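Local atomic coordinates of BDI_3064 protein (Parabacteroides distasonis ATCC 8503, PDB entry 5Z06), a protein that hydrolyses linear beta-1,2-glucan and beta-1,2-glucooligosaccharides of four or more units from the non-reducing end, releasing the disaccharide sophorose. Residues A[590-594]-A[595-599]; A[563-566]-A[567-571]; A[135-139]-A[140-144]; A[116-120]-A[121-125]. All blocks are in the same frame, centred on the assembly; numbering follows the deposited sequence.

Contact 1: A[590-594]-A[595-599]; sequences ASDFA and WNYQA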
# COMPACT_ATOMS: atom_id res chain seq x y z
N ALA A 590 3.43 10.58 -2.10
CA ALA A 590 2.07 10.14 -2.29
C ALA A 590 1.80 8.82 -1.61
O ALA A 590 2.63 7.90 -1.64
CB ALA A 590 1.76 10.00 -3.76
N SER A 591 0.61 8.74 -1.03
CA SER A 591 0.08 7.48 -0.57
C SER A 591 -1.38 7.62 -0.31
O SER A 591 -1.91 8.75 -0.19
CB SER A 591 0.80 7.04 0.72
OG SER A 591 0.30 7.72 1.86
N ASP A 592 -2.05 6.49 -0.14
CA ASP A 592 -3.35 6.53 0.52
C ASP A 592 -3.19 6.95 1.98
O ASP A 592 -2.23 6.60 2.63
CB ASP A 592 -4.09 5.19 0.39
CG ASP A 592 -4.64 4.97 -1.01
OD1 ASP A 592 -4.58 5.92 -1.84
OD2 ASP A 592 -5.13 3.86 -1.28
N PHE A 593 -4.13 7.76 2.45
CA PHE A 593 -4.22 8.09 3.86
C PHE A 593 -5.55 7.51 4.34
O PHE A 593 -6.00 6.51 3.80
CB PHE A 593 -4.05 9.62 4.03
CG PHE A 593 -4.00 10.11 5.46
CD1 PHE A 593 -3.38 9.37 6.48
CD2 PHE A 593 -4.61 11.34 5.79
CE1 PHE A 593 -3.35 9.84 7.78
CE2 PHE A 593 -4.61 11.80 7.09
CZ PHE A 593 -3.97 11.05 8.08
N ALA A 594 -6.19 8.14 5.31
CA ALA A 594 -7.27 7.54 6.07
C ALA A 594 -8.52 7.34 5.23
O ALA A 594 -9.17 6.32 5.33
CB ALA A 594 -7.59 8.43 7.26
N TRP A 595 -8.84 8.34 4.43
CA TRP A 595 -10.05 8.39 3.62
C TRP A 595 -9.83 8.63 2.13
O TRP A 595 -10.77 8.48 1.36
CB TRP A 595 -10.94 9.51 4.14
CG TRP A 595 -11.22 9.32 5.59
CD1 TRP A 595 -10.67 10.01 6.63
CD2 TRP A 595 -12.10 8.36 6.16
NE1 TRP A 595 -11.17 9.54 7.82
CE2 TRP A 595 -12.05 8.52 7.56
CE3 TRP A 595 -12.94 7.37 5.62
CZ2 TRP A 595 -12.79 7.73 8.44
CZ3 TRP A 595 -13.67 6.57 6.49
CH2 TRP A 595 -13.60 6.77 7.89
N ASN A 596 -8.64 9.04 1.73
CA ASN A 596 -8.40 9.43 0.34
C ASN A 596 -6.93 9.32 0.01
O ASN A 596 -6.07 9.19 0.89
CB ASN A 596 -8.83 10.88 0.12
CG ASN A 596 -8.25 11.82 1.16
OD1 ASN A 596 -7.06 12.16 1.14
ND2 ASN A 596 -9.10 12.23 2.10
N TYR A 597 -6.66 9.41 -1.28
CA TYR A 597 -5.32 9.51 -1.78
C TYR A 597 -4.82 10.90 -1.48
O TYR A 597 -5.57 11.87 -1.48
CB TYR A 597 -5.32 9.26 -3.27
CG TYR A 597 -3.98 9.47 -3.94
CD1 TYR A 597 -2.96 8.50 -3.86
CD2 TYR A 597 -3.75 10.62 -4.69
CE1 TYR A 597 -1.75 8.69 -4.51
CE2 TYR A 597 -2.53 10.83 -5.33
CZ TYR A 597 -1.54 9.85 -5.26
OH TYR A 597 -0.35 10.05 -5.91
N GLN A 598 -3.53 11.00 -1.22
CA GLN A 598 -2.90 12.31 -1.03
C GLN A 598 -1.51 12.29 -1.64
O GLN A 598 -0.80 11.28 -1.54
CB GLN A 598 -2.84 12.68 0.45
CG GLN A 598 -2.32 11.61 1.37
CD GLN A 598 -2.20 12.10 2.81
OE1 GLN A 598 -3.00 12.90 3.28
NE2 GLN A 598 -1.20 11.62 3.51
N ALA A 599 -1.15 13.38 -2.30
CA ALA A 599 0.14 13.48 -2.97
C ALA A 599 1.01 14.40 -2.12
O ALA A 599 1.14 15.56 -2.42
CB ALA A 599 -0.04 13.99 -4.40
O HOH W 1 1.28 10.23 2.14

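Contact 2: A[563-566]-A[567-571]; sequences MAKI and NQRYC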
# COMPACT_ATOMS: atom_id res chain seq x y z
N MET A 563 16.25 17.35 -4.30
CA MET A 563 14.88 17.14 -3.87
C MET A 563 14.80 16.25 -2.62
O MET A 563 14.07 16.56 -1.68
CB MET A 563 14.04 16.60 -5.00
CG MET A 563 13.88 17.62 -6.12
SD MET A 563 12.94 16.96 -7.49
CE MET A 563 12.83 18.40 -8.54
N ALA A 564 15.55 15.16 -2.60
CA ALA A 564 15.57 14.29 -1.44
C ALA A 564 16.04 15.05 -0.21
O ALA A 564 15.40 15.00 0.83
CB ALA A 564 16.45 13.08 -1.68
N LYS A 565 17.15 15.77 -0.34
CA LYS A 565 17.67 16.53 0.79
C LYS A 565 16.72 17.61 1.28
O LYS A 565 16.65 17.86 2.46
CB LYS A 565 18.99 17.18 0.41
CG LYS A 565 20.14 16.19 0.38
CD LYS A 565 21.33 16.80 -0.34
CE LYS A 565 22.50 17.08 0.57
NZ LYS A 565 23.45 17.98 -0.14
N ILE A 566 16.05 18.27 0.33
CA ILE A 566 15.08 19.30 0.62
C ILE A 566 13.96 18.70 1.43
O ILE A 566 13.50 19.27 2.41
CB ILE A 566 14.51 19.91 -0.68
CG1 ILE A 566 15.49 20.95 -1.28
CG2 ILE A 566 13.17 20.58 -0.47
CD1 ILE A 566 15.27 21.26 -2.75
N ASN A 567 13.49 17.56 0.96
CA ASN A 567 12.43 16.84 1.62
C ASN A 567 12.87 16.47 3.05
O ASN A 567 12.15 16.78 4.02
CB ASN A 567 12.01 15.62 0.75
CG ASN A 567 10.72 15.01 1.21
OD1 ASN A 567 10.58 14.67 2.39
ND2 ASN A 567 9.78 14.81 0.28
N GLN A 568 14.04 15.88 3.20
CA GLN A 568 14.53 15.57 4.53
C GLN A 568 14.61 16.81 5.39
O GLN A 568 14.25 16.77 6.58
CB GLN A 568 15.90 14.88 4.52
CG GLN A 568 16.30 14.38 5.90
CD GLN A 568 17.75 14.01 6.02
OE1 GLN A 568 18.59 14.62 5.40
NE2 GLN A 568 18.05 13.03 6.86
N ARG A 569 15.09 17.91 4.82
CA ARG A 569 15.30 19.12 5.64
C ARG A 569 14.02 19.78 6.07
O ARG A 569 13.95 20.35 7.15
CB ARG A 569 16.19 20.12 4.94
CG ARG A 569 17.61 19.59 4.93
CD ARG A 569 18.43 20.33 3.93
NE ARG A 569 19.75 19.73 3.84
CZ ARG A 569 20.77 20.29 3.21
NH1 ARG A 569 20.62 21.48 2.64
NH2 ARG A 569 21.94 19.67 3.16
N TYR A 570 13.02 19.71 5.21
CA TYR A 570 11.67 20.11 5.56
C TYR A 570 11.19 19.29 6.75
O TYR A 570 10.53 19.80 7.66
CB TYR A 570 10.74 19.88 4.38
CG TYR A 570 9.30 19.99 4.78
CD1 TYR A 570 8.60 18.89 5.28
CD2 TYR A 570 8.62 21.23 4.70
CE1 TYR A 570 7.28 19.00 5.67
CE2 TYR A 570 7.28 21.33 5.08
CZ TYR A 570 6.61 20.22 5.56
OH TYR A 570 5.28 20.32 5.96
N CYS A 571 11.46 17.99 6.69
CA CYS A 571 10.94 17.06 7.67
C CYS A 571 11.66 17.27 8.99
O CYS A 571 11.03 17.24 10.04
CB CYS A 571 11.04 15.61 7.18
SG CYS A 571 9.88 15.27 5.85

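Contact 3: A[135-139]-A[140-144]; sequences VSIPL and EDFGL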
# COMPACT_ATOMS: atom_id res chain seq x y z
N VAL A 135 -22.09 -12.05 19.23
CA VAL A 135 -23.34 -11.37 19.02
C VAL A 135 -23.58 -11.34 17.52
O VAL A 135 -22.66 -11.06 16.76
CB VAL A 135 -23.27 -9.94 19.56
CG1 VAL A 135 -24.48 -9.12 19.17
CG2 VAL A 135 -23.13 -9.98 21.07
N SER A 136 -24.81 -11.65 17.10
CA SER A 136 -25.26 -11.50 15.71
C SER A 136 -26.54 -10.71 15.72
O SER A 136 -27.52 -11.09 16.34
CB SER A 136 -25.55 -12.85 15.06
OG SER A 136 -24.37 -13.61 14.94
N ILE A 137 -26.52 -9.59 15.03
CA ILE A 137 -27.70 -8.76 14.90
C ILE A 137 -28.06 -8.90 13.44
O ILE A 137 -27.28 -8.49 12.58
CB ILE A 137 -27.42 -7.29 15.25
CG1 ILE A 137 -26.86 -7.19 16.66
CG2 ILE A 137 -28.69 -6.47 15.09
CD1 ILE A 137 -26.17 -5.88 16.97
N PRO A 138 -29.23 -9.51 13.16
CA PRO A 138 -29.69 -9.49 11.80
C PRO A 138 -29.77 -8.05 11.31
O PRO A 138 -30.31 -7.18 12.02
CB PRO A 138 -31.10 -10.12 11.89
CG PRO A 138 -30.99 -11.09 13.01
CD PRO A 138 -30.09 -10.38 14.01
N LEU A 139 -29.26 -7.81 10.12
CA LEU A 139 -29.31 -6.49 9.52
C LEU A 139 -30.75 -6.05 9.32
O LEU A 139 -31.07 -4.87 9.44
CB LEU A 139 -28.51 -6.47 8.21
CG LEU A 139 -27.00 -6.62 8.41
CD1 LEU A 139 -26.28 -6.62 7.07
CD2 LEU A 139 -26.41 -5.51 9.28
N GLU A 140 -31.59 -7.01 8.98
CA GLU A 140 -33.06 -6.92 9.06
C GLU A 140 -33.56 -6.07 10.26
O GLU A 140 -34.33 -5.13 10.08
CB GLU A 140 -33.59 -8.35 9.17
CG GLU A 140 -34.99 -8.59 8.66
CD GLU A 140 -35.39 -10.04 8.86
OE1 GLU A 140 -34.52 -10.86 9.23
OE2 GLU A 140 -36.58 -10.35 8.65
N ASP A 141 -33.05 -6.38 11.47
CA ASP A 141 -33.46 -5.68 12.71
C ASP A 141 -33.13 -4.18 12.71
O ASP A 141 -33.85 -3.38 13.34
CB ASP A 141 -32.86 -6.34 13.96
CG ASP A 141 -33.29 -7.82 14.13
OD1 ASP A 141 -33.97 -8.37 13.24
OD2 ASP A 141 -32.95 -8.44 15.17
N PHE A 142 -32.07 -3.77 11.98
CA PHE A 142 -31.78 -2.34 11.73
C PHE A 142 -32.69 -1.72 10.68
O PHE A 142 -32.65 -0.50 10.46
CB PHE A 142 -30.32 -2.11 11.32
CG PHE A 142 -29.32 -2.46 12.40
CD1 PHE A 142 -29.20 -1.68 13.54
CD2 PHE A 142 -28.49 -3.57 12.26
CE1 PHE A 142 -28.28 -2.01 14.53
CE2 PHE A 142 -27.57 -3.91 13.25
CZ PHE A 142 -27.46 -3.12 14.39
N GLY A 143 -33.52 -2.55 10.04
CA GLY A 143 -34.43 -2.08 9.01
C GLY A 143 -33.65 -1.89 7.73
O GLY A 143 -33.99 -1.03 6.93
N LEU A 144 -32.59 -2.68 7.55
CA LEU A 144 -31.78 -2.66 6.34
C LEU A 144 -32.34 -3.66 5.34
O LEU A 144 -32.47 -4.86 5.64
CB LEU A 144 -30.31 -3.01 6.62
CG LEU A 144 -29.51 -1.95 7.39
CD1 LEU A 144 -28.27 -2.56 8.00
CD2 LEU A 144 -29.16 -0.80 6.47

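Contact 4: A[116-120]-A[121-125]; sequences QYLNL and RNYLK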
# COMPACT_ATOMS: atom_id res chain seq x y z
N GLN A 116 -32.41 2.69 12.88
CA GLN A 116 -32.93 2.61 14.23
C GLN A 116 -31.89 1.93 15.14
O GLN A 116 -31.07 1.11 14.69
CB GLN A 116 -34.26 1.85 14.25
CG GLN A 116 -34.14 0.35 13.97
CD GLN A 116 -35.41 -0.28 13.41
OE1 GLN A 116 -35.94 0.16 12.39
NE2 GLN A 116 -35.89 -1.33 14.06
N TYR A 117 -31.91 2.33 16.41
CA TYR A 117 -31.08 1.73 17.44
C TYR A 117 -31.75 0.52 18.06
O TYR A 117 -32.94 0.53 18.35
CB TYR A 117 -30.77 2.75 18.55
CG TYR A 117 -29.68 3.71 18.18
CD1 TYR A 117 -29.98 4.88 17.48
CD2 TYR A 117 -28.34 3.45 18.54
CE1 TYR A 117 -28.98 5.77 17.13
CE2 TYR A 117 -27.33 4.34 18.19
CZ TYR A 117 -27.66 5.50 17.48
OH TYR A 117 -26.71 6.41 17.12
N LEU A 118 -30.96 -0.52 18.28
CA LEU A 118 -31.41 -1.72 18.93
C LEU A 118 -30.69 -1.81 20.25
O LEU A 118 -29.56 -1.35 20.36
CB LEU A 118 -31.04 -2.92 18.07
CG LEU A 118 -31.63 -2.92 16.66
CD1 LEU A 118 -30.97 -4.02 15.85
CD2 LEU A 118 -33.15 -3.09 16.72
N ASN A 119 -31.35 -2.41 21.24
CA ASN A 119 -30.75 -2.65 22.54
C ASN A 119 -29.84 -3.84 22.34
O ASN A 119 -30.27 -4.88 21.84
CB ASN A 119 -31.80 -2.99 23.61
CG ASN A 119 -32.90 -1.95 23.72
OD1 ASN A 119 -34.08 -2.27 23.63
ND2 ASN A 119 -32.52 -0.71 23.91
N LEU A 120 -28.59 -3.70 22.75
CA LEU A 120 -27.61 -4.75 22.56
C LEU A 120 -27.89 -5.98 23.41
O LEU A 120 -27.47 -7.09 23.05
CB LEU A 120 -26.20 -4.20 22.80
CG LEU A 120 -25.00 -5.11 22.49
CD1 LEU A 120 -25.06 -5.67 21.08
CD2 LEU A 120 -23.70 -4.34 22.69
N ARG A 121 -28.61 -5.78 24.53
CA ARG A 121 -29.06 -6.87 25.43
C ARG A 121 -29.86 -7.96 24.72
O ARG A 121 -29.78 -9.14 25.08
CB ARG A 121 -29.91 -6.30 26.57
CG ARG A 121 -31.33 -5.86 26.19
CD ARG A 121 -32.14 -5.37 27.38
NE ARG A 121 -32.17 -6.38 28.43
CZ ARG A 121 -32.79 -6.25 29.60
NH1 ARG A 121 -33.49 -5.15 29.89
NH2 ARG A 121 -32.72 -7.24 30.49
N ASN A 122 -30.63 -7.55 23.71
CA ASN A 122 -31.47 -8.47 22.94
C ASN A 122 -30.73 -9.49 22.10
O ASN A 122 -31.36 -10.41 21.60
CB ASN A 122 -32.39 -7.68 22.02
CG ASN A 122 -33.33 -6.80 22.79
OD1 ASN A 122 -33.63 -7.09 23.93
ND2 ASN A 122 -33.77 -5.73 22.19
N TYR A 123 -29.41 -9.31 21.93
CA TYR A 123 -28.57 -10.22 21.14
C TYR A 123 -27.45 -10.84 21.94
O TYR A 123 -26.53 -11.43 21.38
CB TYR A 123 -27.99 -9.46 19.97
CG TYR A 123 -29.05 -8.77 19.20
CD1 TYR A 123 -29.82 -9.47 18.28
CD2 TYR A 123 -29.35 -7.45 19.43
CE1 TYR A 123 -30.84 -8.85 17.58
CE2 TYR A 123 -30.37 -6.81 18.74
CZ TYR A 123 -31.10 -7.52 17.82
OH TYR A 123 -32.09 -6.90 17.13
N LEU A 124 -27.56 -10.73 23.26
CA LEU A 124 -26.57 -11.22 24.19
C LEU A 124 -27.33 -12.24 25.03
O LEU A 124 -28.08 -11.90 25.92
CB LEU A 124 -26.06 -10.04 25.02
CG LEU A 124 -24.56 -9.82 25.31
CD1 LEU A 124 -23.63 -10.79 24.62
CD2 LEU A 124 -24.19 -8.39 24.95
N LYS A 125 -27.16 -13.51 24.68
CA LYS A 125 -27.77 -14.60 25.45
C LYS A 125 -27.21 -14.52 26.87
O LYS A 125 -27.94 -14.45 27.84
CB LYS A 125 -27.43 -15.97 24.83
CG LYS A 125 -28.60 -16.95 24.78
CD LYS A 125 -28.16 -18.35 25.19
CE LYS A 125 -29.28 -19.37 25.05
NZ LYS A 125 -29.23 -20.09 23.74

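Contact 1: A[590-594]-A[595-599]
Asp592 OD1 meets the Tyr597 ring at its edge, in the ring plane, 3.7 Å from CD1. Carboxylate and ring stand nearly perpendicular, their planes 86° apart. The methyl of Ala590 lies near the far end of the same ring, with CB 3.6 Å from Tyr597 CZ. Ala594 CB sits over the centre of one face of the Phe593 ring. Beside that ring runs the amide of Gln598, tilted 24° from the ring plane, with OE1 3.4 Å from Phe593 CD2. Gln598 CG lies between its own backbone N and carbonyl carbon (chi1 49°), and from there the amide reaches Phe593 CB. A water links this amide to Ser591. Gln598 OE1 is held by Asn608, and Asp592 forms a salt bridge with Arg76. An alanine in place of Gln598 would probably leave Asn608 without this acceptor, break the water link to Ser591 and open a gap beside Phe593. Backbone bonds close the hairpin: Ser591 and Gln598 pair through both N-H groups, and Phe593 N reaches Asn596 O at 2.9 Å. The hairpin's two sides thus differ: Asp592 and Tyr597 share one; on the other, the water donates to Ser591 OG and accepts from Gln598 NE2.

Contact 2: A[563-566]-A[567-571]
Lys565 and Arg569 lie side by side, one helical turn apart, and point the same way. Lys565 CE comes within 3.7 Å of Arg569 NH2, and Lys565 CB lies over one face of the guanidinium, offset toward its rim. The Arg569 chain is extended from CG to NE, while the lysine chain bends at chi3. The two cationic ends approach to 4.0 Å between Lys565 NZ and Arg569 NH2. This like-charge pair is probably eased by Glu522, which forms a salt bridge with Lys565 and a long, weak ion pair with Arg569. Arg569 also donates from NH1 to the backbone oxygen of Tyr520.

At its root, the arginine leans on the backbone of the preceding turn: Arg569 CG is 3.2 Å from Lys565 O. Asn567 does the same, with its CB 3.3 Å from Met563 O. Asn567 CG is anti to the backbone N (chi1 -167°), and its amide is directed away from the preceding turn toward Leu588, whose carbonyl accepts from ND2. Tyr570 packs its CB against Ile566 O, while its ring leads away and its hydroxyl bonds to Asp607.

Four successive backbone bonds hold the turns together. Gln568 N to Ala564 O, at 2.9 Å and 170°, lies in the carbonyl plane. The bond from Arg569 N to Lys565 O is more bent, at 149°. This repeated pairing of each N-H with the carbonyl four residues earlier is the signature of an alpha helix, here the central and later turns of helix 556-573 in the glycoamylase-like region.

Contact 3: A[135-139]-A[140-144]
Leu139 and Phe142 carry this contact, a turn closed by a Schellman motif that leads the chain out of strand 132-138 of an antiparallel beta-sheet. The carbonyl oxygen of Leu139 is its pivot. It accepts a bond from Leu144 N at 3.3 Å, with the donor above the carbonyl plane, and a weak one from Phe142 N. Inside it, Gly143 N bonds to Glu140 O at 2.7 Å. Gly143 takes the positive phi of the motif (78°), favourable for glycine, and reverses the chain after the turn. Pro138 O accepts from Asp141 N at 2.9 Å, again from above the plane and with a bent angle of 134°.

The side chain of Leu139 meets Leu144 on its CD2 branch, 3.7 Å from Leu144 CD1. The same methyl lies 4.1 Å from Phe142 CD2. Phe142 CG is anti to its own carbonyl carbon (chi1 -64°), which swings the ring back over the end of the strand. There it crosses the Ile137 side chain at about a right angle. The ring touches with its CE2 and CZ corner, against CG2 of the isoleucine. Leu87 and Leu118 also pack on the phenylalanine, so it joins the turn to neighbouring strands. An alanine at Phe142 would probably open a gap beside Leu139 and leave Ile137 CG2 without the ring it packs on.

The pyrrolidine of Pro138 packs against Asp141. The carboxylate lies across it obliquely, with OD2 near Pro138 CD and bonded in turn to the hydroxyl of Tyr123. The other carboxylate oxygen, Asp141 OD1, stands 3.6 Å from Pro138 CB.

Contact 4: A[116-120]-A[121-125]
The backbone leaves strand 118-119 in a short 3-10 turn, where Asn122 N bonds to Asn119 O at 3.3 Å and Tyr123 N to Leu120 O at 3.2 Å. Both donors stand above the planes of their carbonyls rather than on lone pairs.

Tyr123 folds back along the turn. Its CG lies anti to the carbonyl carbon (chi1 -52°), and this carries the ring toward the strand. Leu118 meets the ring at its hydroxyl end, with CD1 3.3 Å from Tyr123 OH. Leu118 CB lies at the ring edge, near its plane, and the carbonyl oxygen of Leu120 is also at the edge. One face of the ring carries Asn122 CB, offset toward the rim, and its hydroxyl is hydrogen-bonded to Asp141.

Asn119 and Asn122 pass each other at a slant, their amide planes 76° apart. Contact is between Asn119 CB and Asn122 ND2, at 3.7 Å. The Asn119 amide itself bonds to Asn104 through ND2. Asn119 CB also meets CG of Arg121. Leu120 and Leu124 touch more loosely, 4.2 Å between Leu120 CG and Leu124 CD2.

Strand 118-119 is an edge strand of a five-stranded antiparallel sheet and bonds through its backbone to Ile105. The turn is a strand-end connection of the beta-rich N-terminal part, on the path to strand 132-138.

Contacts 3 and 4 are neighbours, with centres 10 Å apart. They are joined by a probable hydrogen bond of 2.6 Å between Tyr123 OH and Asp141 OD2, and by Ile137 CG2 against Leu118 CD1 at 3.4 Å. They link two antiparallel sheets at one end of the molecule. Contacts 1 and 2 fall in the glycoamylase-like region. Their centres are 20 Å apart and their nearest atoms about 8 Å. Contacts 2 and 3 are 51 Å apart between centres. Contact 1 is between, its nearest atoms about 17 Å from contact 3. A glycerol, probably from the crystallisation liquor, lies about 3 Å from the Tyr597 side chain of contact 1; such molecules often mark pockets.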